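Local coordinates for DUF357 domain-containing protein (Archaeoglobus fulgidus DSM 4304, PDB 2OO2) that is of unknown function but folds as a compact bundle of three long helices, the DUF357 domain, with a short two-stranded antiparallel sheet, at residues K13-I18 against A37-S42. Numbering follows the deposited sequence.
Sequences KWLERI and AYISDS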
# COMPACT_ATOMS: atom_id res chain seq x y z
N LYS A 13 0.32 -5.31 -13.86
CA LYS A 13 -0.85 -4.61 -14.34
C LYS A 13 -0.74 -3.21 -13.69
O LYS A 13 -0.78 -2.18 -14.36
CB LYS A 13 -2.09 -5.27 -13.75
CG LYS A 13 -3.43 -4.57 -14.06
CD LYS A 13 -4.54 -4.94 -13.12
CE LYS A 13 -4.98 -6.40 -13.34
NZ LYS A 13 -6.12 -6.91 -12.45
N TRP A 14 -0.49 -3.23 -12.41
CA TRP A 14 -0.52 -1.96 -11.62
C TRP A 14 0.74 -1.15 -11.84
O TRP A 14 0.78 0.15 -11.67
CB TRP A 14 -0.73 -2.38 -10.20
CG TRP A 14 -2.16 -2.69 -9.93
CD1 TRP A 14 -2.69 -3.88 -9.51
CD2 TRP A 14 -3.26 -1.79 -10.05
NE1 TRP A 14 -4.05 -3.79 -9.38
CE2 TRP A 14 -4.41 -2.48 -9.67
CE3 TRP A 14 -3.37 -0.42 -10.44
CZ2 TRP A 14 -5.68 -1.90 -9.71
CZ3 TRP A 14 -4.62 0.16 -10.46
CH2 TRP A 14 -5.76 -0.55 -10.09
N LEU A 15 1.80 -1.84 -12.15
CA LEU A 15 3.04 -1.23 -12.48
C LEU A 15 3.00 -0.59 -13.86
O LEU A 15 3.42 0.53 -14.01
CB LEU A 15 4.21 -2.19 -12.34
CG LEU A 15 5.65 -1.80 -12.41
CD1 LEU A 15 6.10 -0.80 -11.36
CD2 LEU A 15 6.42 -3.10 -12.15
N GLU A 16 2.47 -1.27 -14.87
CA GLU A 16 2.34 -0.62 -16.16
C GLU A 16 1.37 0.61 -16.07
O GLU A 16 1.60 1.60 -16.73
CB GLU A 16 1.85 -1.59 -17.18
CG GLU A 16 2.78 -2.76 -17.32
CD GLU A 16 2.16 -3.89 -18.20
OE1 GLU A 16 0.93 -3.87 -18.51
OE2 GLU A 16 2.94 -4.80 -18.57
N ARG A 17 0.36 0.55 -15.23
CA ARG A 17 -0.61 1.64 -15.11
C ARG A 17 0.12 2.83 -14.46
O ARG A 17 -0.02 3.95 -14.96
CB ARG A 17 -1.84 1.21 -14.30
CG ARG A 17 -2.85 0.30 -15.12
CD ARG A 17 -3.83 -0.33 -14.21
NE ARG A 17 -4.75 -1.22 -14.95
CZ ARG A 17 -5.75 -1.86 -14.35
NH1 ARG A 17 -5.96 -1.73 -13.05
NH2 ARG A 17 -6.53 -2.65 -15.06
N ILE A 18 0.91 2.60 -13.41
CA ILE A 18 1.47 3.75 -12.64
C ILE A 18 2.62 4.44 -13.39
O ILE A 18 2.85 5.68 -13.29
CB ILE A 18 1.86 3.30 -11.20
CG1 ILE A 18 1.92 4.52 -10.29
CG2 ILE A 18 3.17 2.42 -11.14
CD1 ILE A 18 2.14 4.16 -8.77
N ALA A 37 10.48 6.22 -6.17
CA ALA A 37 11.39 5.38 -5.33
C ALA A 37 10.71 4.00 -5.27
O ALA A 37 11.36 2.91 -5.63
CB ALA A 37 11.61 5.93 -3.94
N TYR A 38 9.39 3.96 -4.95
CA TYR A 38 8.74 2.54 -4.90
C TYR A 38 8.49 2.01 -6.25
O TYR A 38 8.62 0.66 -6.47
CB TYR A 38 7.39 2.63 -4.16
CG TYR A 38 7.49 2.79 -2.67
CD1 TYR A 38 7.84 1.76 -1.86
CD2 TYR A 38 7.18 4.03 -2.03
CE1 TYR A 38 7.90 1.83 -0.52
CE2 TYR A 38 7.22 4.13 -0.61
CZ TYR A 38 7.59 3.06 0.14
OH TYR A 38 7.68 3.05 1.55
N ILE A 39 8.16 2.81 -7.24
CA ILE A 39 8.17 2.30 -8.68
C ILE A 39 9.48 1.61 -9.06
O ILE A 39 9.46 0.40 -9.53
CB ILE A 39 7.80 3.31 -9.81
CG1 ILE A 39 6.30 3.65 -9.79
CG2 ILE A 39 8.16 2.77 -11.28
CD1 ILE A 39 6.07 5.17 -10.29
N SER A 40 10.61 2.31 -8.84
CA SER A 40 11.97 1.70 -9.10
C SER A 40 12.12 0.35 -8.36
O SER A 40 12.53 -0.71 -8.97
CB SER A 40 13.11 2.63 -8.67
OG SER A 40 14.37 2.07 -9.04
N ASP A 41 11.82 0.37 -7.05
CA ASP A 41 11.92 -0.81 -6.19
C ASP A 41 10.97 -1.90 -6.69
O ASP A 41 11.42 -3.13 -6.87
CB ASP A 41 11.56 -0.41 -4.75
CG ASP A 41 12.75 0.07 -3.93
OD1 ASP A 41 13.85 0.36 -4.44
OD2 ASP A 41 12.54 0.06 -2.70
N SER A 42 9.68 -1.58 -6.95
CA SER A 42 8.79 -2.71 -7.51
C SER A 42 9.38 -3.37 -8.75
O SER A 42 9.40 -4.70 -8.88
CB SER A 42 7.42 -2.08 -7.80
OG SER A 42 6.51 -2.96 -8.43
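Ile18 and Ile39 make the tightest approach between helix segments 13-18 and 37-42, with Ile18 CG2 lying 3.6 Å from Ile39 CG1. The methyl CG2 of Ile18 does the touching on one side; on the other it meets the longer branch of Ile39, whose terminal CD1 is 4.1 Å from the same methyl. The two side chains meet at an oblique angle, branch against branch. In Ile39 the first torsion (chi1 -72°) sets CG1 anti to the carbonyl carbon and CG2 anti to the backbone N, and the two branches serve different partners: CG1 goes to Ile18, while CG2 comes within 4.1 Å of Leu15 CD1.

Leu15 points toward the opposite segment and ends in a methyl fork. Its CD1 and CD2 both lie 3.7 Å from Ser42 OG, so the hydroxyl oxygen faces the two methyls together. This is van der Waals packing, since no hydrogen bond joins the segments; the polar end of Ser42 is satisfied by a hydrogen bond with the carbonyl oxygen of Ala54.

All four contacting residues are buried, yet they bury just 194 Å² in total. The axes of the two short helical segments approach to 11.0 Å, with 139° between their N-to-C directions; at this separation the contact is made through a few branches, Ile18 CG2, Ile39 CG1 and CG2, and the Leu15 methyls.

The contact lies near the centre of the chain and joins helix 3-21 to helix 29-47. Helix 51-70 completes the three-helix packing: its Ala61 and Trp62 touch Ile18, and its Val58 touches Ser42. Strand 25-27, in the connection between helices 3-21 and 29-47, pairs antiparallel with strand 74-76, which follows helix 51-70.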